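Local structure of DNA helicase assembly protein (1C1K) at residues A[76-79]-A[80-84]; A[205-208]-A[209-213]. The protein loads the replicative helicase onto DNA covered by single-stranded DNA-binding protein at the phage T4 fork, coordinating leading- and lagging-strand synthesis. All blocks are in the same frame, centred on the assembly; numbering follows the deposited sequence.

In the fold
Both contacts are local, one at a helix end and one within a helix, in this monomeric, largely alpha-helical two-domain protein. Following the chain from the N terminus, contact 1 comes first, at the end of helix 68-81, where the chain turns through Asn-82 into the short helix 83-86. It lies in the interior, with helices 16-30, 95-107 and 181-196 around it. Contact 2 falls within helix 201-216, the last helix of the chain, packed on helices 109-126 and 158-168. Each joins adjoining residues, so neither closes a long loop; the two follow in series without nesting or crossing. Their centres are about 28 Å apart and they belong to the N- and C-terminal family regions respectively.

Contact 1 of 2, residues A[76-79]-A[80-84]; sequences ISNL and VANQD
Ile-76 and Val-80 are joined by a backbone bond of the last turn of helix 68-81, Val-80 N to Ile-76 O at 2.9 Å, and Ala-81 N follows on Ser-77 O at 3.0 Å. The series ends with Asn-82 N on Asn-78 O at 2.8 Å; Asn-82 is the first residue to leave helical geometry. Beside this bond the two asparagine side chains lie alongside each other, pointing the same way, their amide planes 40° apart. Asn-82 ND2 gives a nearly straight bond (170°) to Asn-78 OD1 at 2.8 Å, lying in both the carbonyl plane of Asn-78 and the amide plane of Asn-82. Asn-82 ends one helix and is the N-cap of a short, weakly bonded one: its OD1 accepts from Asp-84 N at 3.1 Å, with the donor above the carbonyl plane. With CG anti to the backbone N (chi1 -170°), Asn-82 presents its amide to both partners. Its ND2 also donates to Ala-93 O, while Asn-78 ND2 bonds Ile-74 O and Ala-95 O, which ties the buried pair to the start of helix 95-107 and the residues just before it. Along the apolar side, Ile-76 CG2 meets Val-80 CG2 at 4.1 Å, near Tyr-193 of helix 181-196.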
loop_
_atom_site.group_PDB
_atom_site.type_symbol
_atom_site.label_atom_id
_atom_site.label_comp_id
_atom_site.label_asym_id
_atom_site.label_seq_id
_atom_site.Cartn_x
_atom_site.Cartn_y
_atom_site.Cartn_z
ATOM N N ILE A 76 1.177 -7.182 5.282
ATOM C CA ILE A 76 0.851 -5.900 4.664
ATOM C C ILE A 76 1.750 -5.626 3.457
ATOM O O ILE A 76 1.259 -5.356 2.361
ATOM C CB ILE A 76 0.987 -4.730 5.671
ATOM C CG1 ILE A 76 -0.088 -4.845 6.752
ATOM C CG2 ILE A 76 0.824 -3.391 4.950
ATOM C CD1 ILE A 76 0.182 -3.978 7.975
ATOM N N SER A 77 3.063 -5.699 3.654
ATOM C CA SER A 77 3.993 -5.442 2.555
ATOM C C SER A 77 3.679 -6.305 1.341
ATOM O O SER A 77 3.628 -5.805 0.215
ATOM C CB SER A 77 5.439 -5.677 3.002
ATOM O OG SER A 77 5.685 -7.045 3.270
ATOM N N ASN A 78 3.451 -7.598 1.563
ATOM C CA ASN A 78 3.146 -8.514 0.467
ATOM C C ASN A 78 1.807 -8.247 -0.206
ATOM O O ASN A 78 1.721 -8.183 -1.432
ATOM C CB ASN A 78 3.162 -9.961 0.959
ATOM C CG ASN A 78 4.546 -10.563 0.939
ATOM O OD1 ASN A 78 4.996 -11.086 -0.084
ATOM N ND2 ASN A 78 5.238 -10.492 2.071
ATOM N N LEU A 79 0.754 -8.096 0.588
ATOM C CA LEU A 79 -0.567 -7.875 0.016
ATOM C C LEU A 79 -0.730 -6.525 -0.667
ATOM O O LEU A 79 -1.632 -6.346 -1.488
ATOM C CB LEU A 79 -1.637 -8.067 1.093
ATOM C CG LEU A 79 -1.809 -9.540 1.472
ATOM C CD1 LEU A 79 -2.531 -9.649 2.800
ATOM C CD2 LEU A 79 -2.588 -10.263 0.377
ATOM N N VAL A 80 0.137 -5.574 -0.343
ATOM C CA VAL A 80 0.048 -4.263 -0.974
ATOM C C VAL A 80 0.890 -4.186 -2.242
ATOM O O VAL A 80 0.371 -3.906 -3.330
ATOM C CB VAL A 80 0.525 -3.127 -0.037
ATOM C CG1 VAL A 80 0.699 -1.836 -0.840
ATOM C CG2 VAL A 80 -0.466 -2.913 1.078
ATOM N N ALA A 81 2.186 -4.457 -2.097
ATOM C CA ALA A 81 3.136 -4.361 -3.203
ATOM C C ALA A 81 3.547 -5.635 -3.929
ATOM O O ALA A 81 4.151 -5.556 -4.997
ATOM C CB ALA A 81 4.380 -3.630 -2.725
ATOM N N ASN A 82 3.252 -6.803 -3.367
ATOM C CA ASN A 82 3.615 -8.051 -4.038
ATOM C C ASN A 82 2.432 -8.547 -4.865
ATOM O O ASN A 82 1.502 -9.159 -4.338
ATOM C CB ASN A 82 4.036 -9.118 -3.017
ATOM C CG ASN A 82 4.640 -10.347 -3.680
ATOM O OD1 ASN A 82 4.610 -10.482 -4.905
ATOM N ND2 ASN A 82 5.187 -11.247 -2.877
ATOM N N GLN A 83 2.472 -8.278 -6.168
ATOM C CA GLN A 83 1.388 -8.676 -7.061
ATOM C C GLN A 83 1.153 -10.181 -7.067
ATOM O O GLN A 83 0.055 -10.642 -7.378
ATOM C CB GLN A 83 1.660 -8.168 -8.483
ATOM C CG GLN A 83 1.573 -6.645 -8.601
ATOM C CD GLN A 83 2.024 -6.127 -9.956
ATOM O OE1 GLN A 83 2.884 -5.248 -10.043
ATOM N NE2 GLN A 83 1.443 -6.669 -11.019
ATOM N N ASP A 84 2.181 -10.945 -6.716
ATOM C CA ASP A 84 2.053 -12.395 -6.667
ATOM C C ASP A 84 1.134 -12.799 -5.512
ATOM O O ASP A 84 0.648 -13.929 -5.458
ATOM C CB ASP A 84 3.430 -13.047 -6.492
ATOM C CG ASP A 84 4.111 -13.344 -7.820
ATOM O OD1 ASP A 84 5.159 -14.026 -7.819
ATOM O OD2 ASP A 84 3.598 -12.895 -8.869
#

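Contact 2 of 2, residues A[205-208]-A[209-213]; sequences KNVF and IETVK
Successive turns of the C-terminal helix 201-216 set Phe-208 beside Val-212, facing Phe-132, and Val-207 beside Thr-211, facing helix 109-126. Regular backbone bonds run through it, among them Ile-209 N to Lys-205 O at 2.9 Å and Val-212 N to Phe-208 O at 3.0 Å. Phe-208 and Val-212 point the same way, and the CG2 methyl of Val-212 sits over the middle of one ring face, 4.2 Å from the centroid of the Phe-208 ring and 11° off the normal, a CH-pi contact. The first torsion of Phe-208, with CG anti to the backbone N (chi1 -178°), swings the ring out beside Val-212, one face turned to its CG2. The same ring meets Phe-167 of helix 158-168 with planes about 55° apart and touches Phe-132, which Val-212 also reaches, so the pair belongs to an aromatic cluster between the helix and its neighbours.

On the side facing helix 109-126, the carbonyl oxygen of Val-207 is gripped twice by one residue. Thr-211 N approaches at 2.9 Å from one face of the carbonyl plane and Thr-211 OG1 at 2.7 Å from the other; the hydroxyl, donating back to the preceding turn, is thereby fixed in rotation, while the Thr-211 side chain also touches Glu-114 and Ile-117. On the outer side Lys-205 and Ile-209 cross obliquely, the lysine chain bending at its last torsion to bring NZ within 3.3 Å of Ile-209 CD1. A water donates to Glu-210 OE2 at 3.1 Å and, weakly, to the backbone O of Asn-206 at 3.5 Å.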
loop_
_atom_site.group_PDB
_atom_site.type_symbol
_atom_site.label_atom_id
_atom_site.label_comp_id
_atom_site.label_asym_id
_atom_site.label_seq_id
_atom_site.Cartn_x
_atom_site.Cartn_y
_atom_site.Cartn_z
ATOM N N LYS A 205 2.877 17.722 2.269
ATOM C CA LYS A 205 2.757 18.873 1.375
ATOM C C LYS A 205 4.033 19.717 1.397
ATOM O O LYS A 205 4.532 20.120 0.344
ATOM C CB LYS A 205 1.573 19.746 1.795
ATOM C CG LYS A 205 1.238 20.852 0.806
ATOM C CD LYS A 205 0.002 21.610 1.258
ATOM C CE LYS A 205 -0.483 22.580 0.192
ATOM N NZ LYS A 205 0.456 23.722 0.020
ATOM N N ASN A 206 4.551 19.984 2.597
ATOM C CA ASN A 206 5.772 20.773 2.763
ATOM C C ASN A 206 6.928 20.127 2.006
ATOM O O ASN A 206 7.673 20.802 1.294
ATOM C CB ASN A 206 6.151 20.885 4.243
ATOM C CG ASN A 206 5.193 21.765 5.038
ATOM O OD1 ASN A 206 4.358 22.468 4.473
ATOM N ND2 ASN A 206 5.317 21.725 6.357
ATOM N N VAL A 207 7.078 18.815 2.163
ATOM C CA VAL A 207 8.146 18.088 1.482
ATOM C C VAL A 207 7.976 18.217 -0.031
ATOM O O VAL A 207 8.943 18.450 -0.758
ATOM C CB VAL A 207 8.145 16.595 1.880
ATOM C CG1 VAL A 207 9.176 15.830 1.061
ATOM C CG2 VAL A 207 8.451 16.455 3.370
ATOM N N PHE A 208 6.740 18.076 -0.498
ATOM C CA PHE A 208 6.435 18.188 -1.918
ATOM C C PHE A 208 6.849 19.563 -2.470
ATOM O O PHE A 208 7.551 19.657 -3.473
ATOM C CB PHE A 208 4.934 17.965 -2.129
ATOM C CG PHE A 208 4.504 18.021 -3.562
ATOM C CD1 PHE A 208 4.680 16.926 -4.402
ATOM C CD2 PHE A 208 3.891 19.166 -4.066
ATOM C CE1 PHE A 208 4.249 16.968 -5.725
ATOM C CE2 PHE A 208 3.455 19.222 -5.384
ATOM C CZ PHE A 208 3.632 18.122 -6.218
ATOM N N ILE A 209 6.408 20.621 -1.798
ATOM C CA ILE A 209 6.709 21.988 -2.215
ATOM C C ILE A 209 8.211 22.263 -2.231
ATOM O O ILE A 209 8.738 22.827 -3.190
ATOM C CB ILE A 209 5.985 23.003 -1.282
ATOM C CG1 ILE A 209 4.473 22.890 -1.489
ATOM C CG2 ILE A 209 6.449 24.434 -1.563
ATOM C CD1 ILE A 209 3.647 23.809 -0.597
ATOM N N GLU A 210 8.902 21.849 -1.176
ATOM C CA GLU A 210 10.339 22.056 -1.074
ATOM C C GLU A 210 11.102 21.278 -2.148
ATOM O O GLU A 210 12.069 21.780 -2.725
ATOM C CB GLU A 210 10.827 21.630 0.314
ATOM C CG GLU A 210 11.965 22.473 0.868
ATOM C CD GLU A 210 11.575 23.928 1.059
ATOM O OE1 GLU A 210 12.074 24.781 0.294
ATOM O OE2 GLU A 210 10.770 24.220 1.973
ATOM N N THR A 211 10.665 20.052 -2.421
ATOM C CA THR A 211 11.333 19.219 -3.410
ATOM C C THR A 211 11.147 19.771 -4.821
ATOM O O THR A 211 12.090 19.808 -5.616
ATOM C CB THR A 211 10.818 17.763 -3.345
ATOM O OG1 THR A 211 11.042 17.239 -2.031
ATOM C CG2 THR A 211 11.555 16.879 -4.354
ATOM N N VAL A 212 9.932 20.204 -5.140
ATOM C CA VAL A 212 9.673 20.755 -6.461
ATOM C C VAL A 212 10.477 22.048 -6.629
ATOM O O VAL A 212 11.043 22.308 -7.690
ATOM C CB VAL A 212 8.158 21.045 -6.652
ATOM C CG1 VAL A 212 7.927 21.873 -7.908
ATOM C CG2 VAL A 212 7.392 19.729 -6.743
ATOM N N LYS A 213 10.536 22.851 -5.573
ATOM C CA LYS A 213 11.273 24.107 -5.633
ATOM C C LYS A 213 12.737 23.868 -5.959
ATOM O O LYS A 213 13.331 24.616 -6.735
ATOM C CB LYS A 213 11.167 24.855 -4.308
ATOM C CG LYS A 213 11.908 26.173 -4.297
ATOM C CD LYS A 213 11.773 26.848 -2.952
ATOM C CE LYS A 213 13.014 27.654 -2.622
ATOM N NZ LYS A 213 12.757 28.507 -1.435
HETATM O O HOH W 1 7.640 24.127 2.306
#